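Local coordinates for possible adhesin (Caldicellulosiruptor kronotskyensis, PDB 4WA0), which is a tapirin C-terminal beta-helix domain that probably helps attach the cell to cellulose and binds a magnesium ion, at residues N124-G129 / T145-D150; N46-I51 / V72-I77; D63-D68 / T326-A331. One frame throughout, in Å; residues are numbered along the deposited sequence.

All three contacts join chain segments that stack along one beta-helix. Contact 1 pairs two strands on one face of it. Contact 2 pairs two successive corners, where strands of a second face pass into those of a third. Contact 3 joins two loops that leave the face of contact 1 and lead to the face where contact 2 begins. Centres of contacts 1 and 2 are about 23 Å apart, with nearest atoms about 12 Å apart. Contact 3 has its centre about 24 Å from that of contact 2 and about 30 Å from that of contact 1. The magnesium site, which includes Asp239 and Glu275, lies away from all three.

Contact 1 (N124-G129 / T145-D150); sequences NVKLAG and TLEVID
Val125 and Leu146 face each other in a parallel strand pair, and five backbone hydrogen bonds run along it. Val125 N gives to Thr145 O at 2.8 Å, and Glu147 N returns to Val125 O at 2.9 Å. The zigzag goes on through Leu127 N to Glu147 O, Ile149 N to Leu127 O, and Gly129 N to Ile149 O. The last is the longest, at 3.1 Å. CA-H...O contacts fill in between.

One side-chain bond extends this ladder. Asn124 OD1 takes Thr145 N on a lone pair in its amide plane, at 2.9 Å and nearly straight (170°). Its ND2 is held by Glu105, so both ends of the amide are fixed.

Apolar contacts lie on both faces. Inside, Val125 CG1 meets Leu146 CD1 at 4.0 Å. On the other face, Ala128 CB rests on Ile149 CG1 at 3.7 Å. The chi1 of 71° sets Ile149 CG1 between its backbone N and carbonyl carbon, leaning toward the Ala128 strand.

Opposite charges lie near each other on that face. Lys126 and Glu147 run side by side, both extended. What touches is the lysine chain, CG and CD against Glu147 OE1. Lys126 NZ and Glu147 OE2 are 4.4 Å apart, too far for a salt bridge.

Parallel strands paired residue for residue, with strands 106-108 and 166-170 on the two sides, are the mark of a parallel beta-helix face.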
loop_
_atom_site.group_PDB
_atom_site.type_symbol
_atom_site.label_atom_id
_atom_site.label_comp_id
_atom_site.label_asym_id
_atom_site.label_seq_id
_atom_site.Cartn_x
_atom_site.Cartn_y
_atom_site.Cartn_z
ATOM N N ASN A 124 -6.880 7.619 17.400
ATOM C CA ASN A 124 -5.789 7.177 18.226
ATOM C C ASN A 124 -4.692 6.491 17.412
ATOM O O ASN A 124 -4.936 5.828 16.376
ATOM C CB ASN A 124 -6.316 6.220 19.258
ATOM C CG ASN A 124 -7.532 6.773 19.982
ATOM O OD1 ASN A 124 -7.507 7.892 20.546
ATOM N ND2 ASN A 124 -8.546 5.990 20.039
ATOM N N VAL A 125 -3.476 6.564 17.973
ATOM C CA VAL A 125 -2.318 5.855 17.474
ATOM C C VAL A 125 -1.796 4.969 18.611
ATOM O O VAL A 125 -1.401 5.494 19.611
ATOM C CB VAL A 125 -1.225 6.760 16.908
ATOM C CG1 VAL A 125 -0.003 5.976 16.452
ATOM C CG2 VAL A 125 -1.789 7.603 15.778
ATOM N N LYS A 126 -1.902 3.656 18.466
ATOM C CA LYS A 126 -1.573 2.668 19.509
ATOM C C LYS A 126 -0.420 1.788 19.032
ATOM O O LYS A 126 -0.535 1.188 17.959
ATOM C CB LYS A 126 -2.797 1.860 19.820
ATOM C CG LYS A 126 -2.482 0.897 20.921
ATOM C CD LYS A 126 -3.630 0.017 21.274
ATOM C CE LYS A 126 -3.085 -1.065 22.231
ATOM N NZ LYS A 126 -4.237 -1.755 22.852
ATOM N N LEU A 127 0.697 1.863 19.730
ATOM C CA LEU A 127 1.832 0.945 19.501
ATOM C C LEU A 127 1.931 0.023 20.697
ATOM O O LEU A 127 1.951 0.498 21.815
ATOM C CB LEU A 127 3.129 1.661 19.379
ATOM C CG LEU A 127 3.323 2.455 18.102
ATOM C CD1 LEU A 127 2.593 3.721 18.234
ATOM C CD2 LEU A 127 4.809 2.842 18.064
ATOM N N ALA A 128 1.892 -1.291 20.434
ATOM C CA ALA A 128 1.881 -2.298 21.549
ATOM C C ALA A 128 2.762 -3.470 21.220
ATOM O O ALA A 128 2.479 -4.220 20.281
ATOM C CB ALA A 128 0.476 -2.737 21.823
ATOM N N GLY A 129 3.820 -3.613 21.985
ATOM C CA GLY A 129 4.634 -4.835 21.931
ATOM C C GLY A 129 6.122 -4.578 21.802
ATOM O O GLY A 129 6.561 -3.525 21.324
ATOM N N THR A 145 -5.437 9.796 21.208
ATOM C CA THR A 145 -4.408 9.441 22.095
ATOM C C THR A 145 -3.264 8.782 21.323
ATOM O O THR A 145 -3.519 7.948 20.455
ATOM C CB THR A 145 -4.916 8.457 23.191
ATOM O OG1 THR A 145 -6.042 9.048 23.908
ATOM C CG2 THR A 145 -3.794 7.987 24.139
ATOM N N LEU A 146 -2.059 9.101 21.701
ATOM C CA LEU A 146 -0.834 8.386 21.330
ATOM C C LEU A 146 -0.559 7.447 22.523
ATOM O O LEU A 146 -0.216 7.893 23.610
ATOM C CB LEU A 146 0.306 9.348 21.071
ATOM C CG LEU A 146 1.688 8.714 20.807
ATOM C CD1 LEU A 146 1.646 7.734 19.657
ATOM C CD2 LEU A 146 2.822 9.763 20.613
ATOM N N GLU A 147 -0.720 6.149 22.310
ATOM C CA GLU A 147 -0.593 5.112 23.347
ATOM C C GLU A 147 0.601 4.269 22.953
ATOM O O GLU A 147 0.634 3.674 21.854
ATOM C CB GLU A 147 -1.870 4.243 23.371
ATOM C CG GLU A 147 -1.748 3.200 24.438
ATOM C CD GLU A 147 -3.010 2.375 24.637
ATOM O OE1 GLU A 147 -3.989 2.584 23.877
ATOM O OE2 GLU A 147 -2.960 1.506 25.541
ATOM N N VAL A 148 1.569 4.166 23.833
ATOM C CA VAL A 148 2.834 3.481 23.585
ATOM C C VAL A 148 3.094 2.502 24.723
ATOM O O VAL A 148 3.417 2.930 25.847
ATOM C CB VAL A 148 4.011 4.481 23.448
ATOM C CG1 VAL A 148 5.290 3.826 22.944
ATOM C CG2 VAL A 148 3.690 5.705 22.561
ATOM N N ILE A 149 2.869 1.226 24.485
ATOM C CA ILE A 149 2.836 0.222 25.579
ATOM C C ILE A 149 3.615 -1.061 25.267
ATOM O O ILE A 149 3.878 -1.405 24.090
ATOM C CB ILE A 149 1.388 -0.108 26.039
ATOM C CG1 ILE A 149 0.576 -0.919 25.023
ATOM C CG2 ILE A 149 0.656 1.204 26.424
ATOM C CD1 ILE A 149 -0.721 -1.418 25.538
ATOM N N ASP A 150 3.876 -1.809 26.337
ATOM C CA ASP A 150 4.299 -3.186 26.223
ATOM C C ASP A 150 5.620 -3.307 25.464
ATOM O O ASP A 150 5.903 -4.359 24.814
ATOM C CB ASP A 150 3.198 -4.056 25.601
ATOM C CG ASP A 150 1.927 -4.106 26.424
ATOM O OD1 ASP A 150 1.894 -3.741 27.644
ATOM O OD2 ASP A 150 0.889 -4.533 25.875
#

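Contact 2 (N46-I51 / V72-I77); sequences NIDNLI and VVRNII
The Arg74 guanidinium has Asn46 O over one face and Asp48 OD1 at its edge. The edge contact is a salt bridge, Arg74 NH1 to Asp48 OD1 at 2.9 Å. Asp48 OD1 lies in the guanidinium plane, but NH1 approaches it from above the carboxylate plane. The two planes are 53° apart. The amide of Asn46 is turned steeply to the guanidinium, at 78°. Asn46 ND2 and Arg74 NH2 are close but both are donors. Each has its own acceptor, Glu27 for Asn46 and Asn28 for Arg74.

A second pair of flat groups meets at the corner. Asn49 OD1 accepts Asn75 ND2 at 2.9 Å, in its own amide plane and on a lone pair. It also accepts Ile76 N at 3.2 Å, from a donor tilted out of that plane. CG of Asn49 stands beside its backbone N (chi1 -62°), which carries the amide across to the next turn. Two bonds therefore fix this buried oxygen, while Asn49 ND2 is held by Ser30.

Backbone bonds lie on both sides of the corner. Ile47 N meets Val72 O at 2.9 Å, Arg74 N meets Ile47 O at 2.8 Å, and Leu50 N meets Ile76 O at 2.9 Å. At the corner itself Asn75 N gives to Asp48 O. The pairing slips by one residue between Ile47 and Leu50. Val73 fills the inner angle, with CG2 touching Ile47 CG1 and Leu50 CB, both at 4.1 Å.

Within the stack of turns, strand 24-27 flanks the part of segment 46-51 before the corner and strand 30-33 the part after it. Val73 and Ile77 pack on strand 93-97, and helix 217-224 lies against Ile51 and Ile76.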
loop_
_atom_site.group_PDB
_atom_site.type_symbol
_atom_site.label_atom_id
_atom_site.label_comp_id
_atom_site.label_asym_id
_atom_site.label_seq_id
_atom_site.Cartn_x
_atom_site.Cartn_y
_atom_site.Cartn_z
ATOM N N ASN A 46 8.610 -0.726 -2.994
ATOM C CA ASN A 46 9.264 0.568 -3.138
ATOM C C ASN A 46 8.401 1.334 -4.145
ATOM O O ASN A 46 8.624 1.206 -5.369
ATOM C CB ASN A 46 10.667 0.393 -3.635
ATOM C CG ASN A 46 11.390 1.718 -3.855
ATOM O OD1 ASN A 46 11.241 2.672 -3.062
ATOM N ND2 ASN A 46 12.247 1.767 -4.877
ATOM N N ILE A 47 7.388 2.060 -3.639
ATOM C CA ILE A 47 6.366 2.679 -4.440
ATOM C C ILE A 47 6.124 4.104 -4.095
ATOM O O ILE A 47 6.641 4.631 -3.101
ATOM C CB ILE A 47 5.024 1.874 -4.339
ATOM C CG1 ILE A 47 4.506 1.864 -2.894
ATOM C CG2 ILE A 47 5.230 0.493 -4.950
ATOM C CD1 ILE A 47 3.263 1.047 -2.670
ATOM N N ASP A 48 5.358 4.792 -4.937
ATOM C CA ASP A 48 5.100 6.189 -4.693
ATOM C C ASP A 48 3.958 6.420 -3.743
ATOM O O ASP A 48 4.078 7.250 -2.849
ATOM C CB ASP A 48 4.730 6.905 -5.989
ATOM C CG ASP A 48 5.884 6.958 -7.006
ATOM O OD1 ASP A 48 7.023 7.234 -6.625
ATOM O OD2 ASP A 48 5.673 6.781 -8.233
ATOM N N ASN A 49 2.840 5.740 -3.917
ATOM C CA ASN A 49 1.729 5.968 -3.019
ATOM C C ASN A 49 1.083 4.594 -2.731
ATOM O O ASN A 49 1.098 3.736 -3.632
ATOM C CB ASN A 49 0.700 6.816 -3.679
ATOM C CG ASN A 49 1.209 8.196 -4.060
ATOM O OD1 ASN A 49 1.326 9.094 -3.211
ATOM N ND2 ASN A 49 1.546 8.357 -5.327
ATOM N N LEU A 50 0.444 4.488 -1.581
ATOM C CA LEU A 50 -0.292 3.274 -1.166
ATOM C C LEU A 50 -1.633 3.709 -0.562
ATOM O O LEU A 50 -1.652 4.370 0.505
ATOM C CB LEU A 50 0.540 2.500 -0.148
ATOM C CG LEU A 50 -0.004 1.271 0.536
ATOM C CD1 LEU A 50 -0.319 0.239 -0.522
ATOM C CD2 LEU A 50 0.959 0.791 1.577
ATOM N N ILE A 51 -2.716 3.461 -1.282
ATOM C CA ILE A 51 -4.034 4.011 -0.936
ATOM C C ILE A 51 -5.051 2.945 -0.687
ATOM O O ILE A 51 -5.275 2.135 -1.596
ATOM C CB ILE A 51 -4.526 4.968 -2.042
ATOM C CG1 ILE A 51 -3.498 6.061 -2.212
ATOM C CG2 ILE A 51 -5.944 5.529 -1.787
ATOM C CD1 ILE A 51 -3.612 6.835 -3.478
ATOM N N VAL A 72 8.212 0.701 1.486
ATOM C CA VAL A 72 8.731 2.038 1.362
ATOM C C VAL A 72 7.866 2.768 0.361
ATOM O O VAL A 72 7.614 2.257 -0.734
ATOM C CB VAL A 72 10.210 2.032 0.866
ATOM C CG1 VAL A 72 10.682 3.416 0.557
ATOM C CG2 VAL A 72 11.127 1.263 1.835
ATOM N N VAL A 73 7.351 3.918 0.817
ATOM C CA VAL A 73 6.369 4.712 0.109
ATOM C C VAL A 73 6.922 6.123 0.035
ATOM O O VAL A 73 7.124 6.791 1.065
ATOM C CB VAL A 73 5.001 4.663 0.793
ATOM C CG1 VAL A 73 4.008 5.531 0.017
ATOM C CG2 VAL A 73 4.466 3.207 0.936
ATOM N N ARG A 74 7.167 6.580 -1.188
ATOM C CA ARG A 74 7.888 7.823 -1.406
ATOM C C ARG A 74 7.044 9.038 -1.143
ATOM O O ARG A 74 7.601 10.129 -0.894
ATOM C CB ARG A 74 8.454 7.892 -2.827
ATOM C CG ARG A 74 9.456 6.807 -3.174
ATOM C CD ARG A 74 9.768 6.967 -4.660
ATOM N NE ARG A 74 10.543 5.862 -5.136
ATOM C CZ ARG A 74 10.212 5.032 -6.125
ATOM N NH1 ARG A 74 9.139 5.199 -6.860
ATOM N NH2 ARG A 74 11.097 4.095 -6.461
ATOM N N ASN A 75 5.748 8.913 -1.266
ATOM C CA ASN A 75 4.837 9.983 -1.062
ATOM C C ASN A 75 3.834 9.589 0.044
ATOM O O ASN A 75 4.190 9.649 1.203
ATOM C CB ASN A 75 4.222 10.475 -2.399
ATOM C CG ASN A 75 3.429 11.705 -2.188
ATOM O OD1 ASN A 75 3.871 12.580 -1.428
ATOM N ND2 ASN A 75 2.275 11.815 -2.806
ATOM N N ILE A 76 2.625 9.159 -0.304
ATOM C CA ILE A 76 1.538 9.056 0.647
ATOM C C ILE A 76 1.046 7.622 0.889
ATOM O O ILE A 76 0.871 6.880 -0.040
ATOM C CB ILE A 76 0.338 9.928 0.188
ATOM C CG1 ILE A 76 0.719 11.425 0.231
ATOM C CG2 ILE A 76 -0.917 9.605 0.992
ATOM C CD1 ILE A 76 -0.208 12.396 -0.484
ATOM N N ILE A 77 0.856 7.262 2.155
ATOM C CA ILE A 77 0.027 6.123 2.573
ATOM C C ILE A 77 -1.309 6.789 3.023
ATOM O O ILE A 77 -1.319 7.576 4.001
ATOM C CB ILE A 77 0.673 5.322 3.731
ATOM C CG1 ILE A 77 2.013 4.683 3.277
ATOM C CG2 ILE A 77 -0.270 4.219 4.215
ATOM C CD1 ILE A 77 2.676 3.817 4.264
#

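Contact 3 (D63-D68 / T326-A331); sequences DSRCRD and TGNPYA
Asp63 OD1, whose carboxylate lies over the Tyr330 ring, is gripped by two nitrogens of Arg65. The backbone N of Arg65 reaches Asp63 OD1 at 2.9 Å, on the lone pair that points away from the other oxygen. This closes an Asx turn. Arg65 NE comes to Asp63 OD1 from the syn side, also at 2.9 Å. Arg65 NH2 takes the second oxygen, Asp63 OD2, at 3.0 Å. The salt bridge is thus side-on, one nitrogen to each oxygen, and it holds both flat groups in place.

Tyr330 lies under this pair. Its ring and the Asp63 carboxylate are stacked, with planes 21° apart, and Asp63 OD1 sits over the ring rim. Asp63 CB touches Tyr330 OH at 3.4 Å. The guanidinium of Arg65 meets the ring at a steeper 39°. Tyr330 CD2 stands 3.5 Å above the guanidinium plane, over its centre. The bend at chi3 (-65°) folds the Arg65 chain back, so its guanidinium reaches Asp63 and the tyrosine together. Cys66 adds CB against Tyr330 CE1 at 3.7 Å, with its sulfur at the ring edge.

No hydrogen bond links the two segments directly. Tyr330 OH bonds to Asp61, in the same loop just before the 63-68 segment. Asn23 ND2 bridges both loops through Arg65 O and Tyr330 O.

The second loop has an Asx turn of its own. Asn328 OD1 takes Tyr330 N at 2.8 Å, from well above the amide plane. Both segments also form type I turns, from Asp63 to Cys66 and from Asn328 to Ala331. The contact joins two turn-forming loops on the outside of the beta-helix, from strands 56-58 and 320-325, which are separated in their sheet by strands 37-39 and 17-19.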
loop_
_atom_site.group_PDB
_atom_site.type_symbol
_atom_site.label_atom_id
_atom_site.label_comp_id
_atom_site.label_asym_id
_atom_site.label_seq_id
_atom_site.Cartn_x
_atom_site.Cartn_y
_atom_site.Cartn_z
ATOM N N ASP A 63 6.321 -18.605 8.558
ATOM C CA ASP A 63 6.804 -19.698 7.659
ATOM C C ASP A 63 8.175 -19.316 7.121
ATOM O O ASP A 63 8.453 -18.173 6.717
ATOM C CB ASP A 63 5.812 -20.010 6.562
ATOM C CG ASP A 63 6.120 -21.336 5.832
ATOM O OD1 ASP A 63 7.107 -21.396 5.068
ATOM O OD2 ASP A 63 5.332 -22.274 6.061
ATOM N N SER A 64 9.097 -20.243 7.156
ATOM C CA SER A 64 10.451 -19.952 6.659
ATOM C C SER A 64 10.532 -19.593 5.154
ATOM O O SER A 64 11.528 -19.030 4.720
ATOM C CB SER A 64 11.419 -21.076 7.022
ATOM O OG SER A 64 10.989 -22.246 6.374
ATOM N N ARG A 65 9.476 -19.872 4.393
ATOM C CA ARG A 65 9.398 -19.516 2.977
ATOM C C ARG A 65 8.939 -18.101 2.801
ATOM O O ARG A 65 8.868 -17.618 1.675
ATOM C CB ARG A 65 8.450 -20.454 2.257
ATOM C CG ARG A 65 9.029 -21.880 2.148
ATOM C CD ARG A 65 7.978 -22.887 1.735
ATOM N NE ARG A 65 6.961 -23.037 2.722
ATOM C CZ ARG A 65 5.878 -23.770 2.569
ATOM N NH1 ARG A 65 5.693 -24.459 1.426
ATOM N NH2 ARG A 65 4.988 -23.840 3.525
ATOM N N CYS A 66 8.522 -17.494 3.926
ATOM C CA CYS A 66 8.079 -16.101 3.947
ATOM C C CYS A 66 9.240 -15.230 4.411
ATOM O O CYS A 66 10.417 -15.640 4.409
ATOM C CB CYS A 66 6.838 -15.927 4.798
ATOM S SG CYS A 66 5.824 -14.454 4.286
ATOM N N ARG A 67 8.922 -14.031 4.841
ATOM C CA ARG A 67 9.958 -13.007 5.092
ATOM C C ARG A 67 9.281 -11.814 5.737
ATOM O O ARG A 67 8.085 -11.818 6.012
ATOM C CB ARG A 67 10.685 -12.596 3.828
ATOM C CG ARG A 67 9.811 -11.857 2.829
ATOM C CD ARG A 67 10.426 -11.811 1.412
ATOM N NE ARG A 67 9.508 -11.114 0.557
ATOM C CZ ARG A 67 9.675 -10.869 -0.714
ATOM N NH1 ARG A 67 10.773 -11.309 -1.316
ATOM N NH2 ARG A 67 8.783 -10.186 -1.382
ATOM N N ASP A 68 10.069 -10.799 6.029
ATOM C CA ASP A 68 9.562 -9.604 6.735
ATOM C C ASP A 68 8.861 -8.738 5.677
ATOM O O ASP A 68 9.085 -8.921 4.498
ATOM C CB ASP A 68 10.698 -8.793 7.348
ATOM C CG ASP A 68 11.378 -9.490 8.559
ATOM O OD1 ASP A 68 10.716 -10.212 9.306
ATOM O OD2 ASP A 68 12.597 -9.249 8.752
ATOM N N THR A 326 -1.077 -20.434 -6.548
ATOM C CA THR A 326 -1.588 -21.733 -6.173
ATOM C C THR A 326 -0.600 -22.892 -6.270
ATOM O O THR A 326 -0.885 -23.953 -5.718
ATOM C CB THR A 326 -2.843 -22.070 -7.001
ATOM O OG1 THR A 326 -2.603 -21.755 -8.385
ATOM C CG2 THR A 326 -4.076 -21.285 -6.463
ATOM N N GLY A 327 0.526 -22.687 -6.962
ATOM C CA GLY A 327 1.616 -23.672 -6.980
ATOM C C GLY A 327 2.186 -23.962 -5.579
ATOM O O GLY A 327 2.674 -25.069 -5.339
ATOM N N ASN A 328 2.050 -22.995 -4.652
ATOM C CA ASN A 328 2.790 -22.936 -3.382
ATOM C C ASN A 328 2.463 -21.533 -2.927
ATOM O O ASN A 328 2.757 -20.616 -3.684
ATOM C CB ASN A 328 4.281 -23.060 -3.730
ATOM C CG ASN A 328 5.227 -22.396 -2.722
ATOM O OD1 ASN A 328 4.875 -22.101 -1.571
ATOM N ND2 ASN A 328 6.476 -22.171 -3.171
ATOM N N PRO A 329 1.817 -21.366 -1.756
ATOM C CA PRO A 329 1.370 -20.021 -1.437
ATOM C C PRO A 329 2.523 -19.038 -1.340
ATOM O O PRO A 329 2.279 -17.848 -1.417
ATOM C CB PRO A 329 0.676 -20.167 -0.054
ATOM C CG PRO A 329 0.809 -21.607 0.360
ATOM C CD PRO A 329 1.826 -22.213 -0.544
ATOM N N TYR A 330 3.761 -19.522 -1.166
ATOM C CA TYR A 330 4.921 -18.669 -1.039
ATOM C C TYR A 330 5.685 -18.423 -2.346
ATOM O O TYR A 330 6.753 -17.821 -2.312
ATOM C CB TYR A 330 5.877 -19.221 0.070
ATOM C CG TYR A 330 5.182 -19.314 1.395
ATOM C CD1 TYR A 330 4.991 -18.152 2.172
ATOM C CD2 TYR A 330 4.560 -20.490 1.801
ATOM C CE1 TYR A 330 4.251 -18.198 3.371
ATOM C CE2 TYR A 330 3.815 -20.559 2.994
ATOM C CZ TYR A 330 3.683 -19.400 3.778
ATOM O OH TYR A 330 2.865 -19.382 4.894
ATOM N N ALA A 331 5.152 -18.875 -3.492
ATOM C CA ALA A 331 5.882 -18.801 -4.766
ATOM C C ALA A 331 6.430 -17.371 -5.014
ATOM O O ALA A 331 7.580 -17.139 -5.430
ATOM C CB ALA A 331 4.965 -19.274 -5.903
#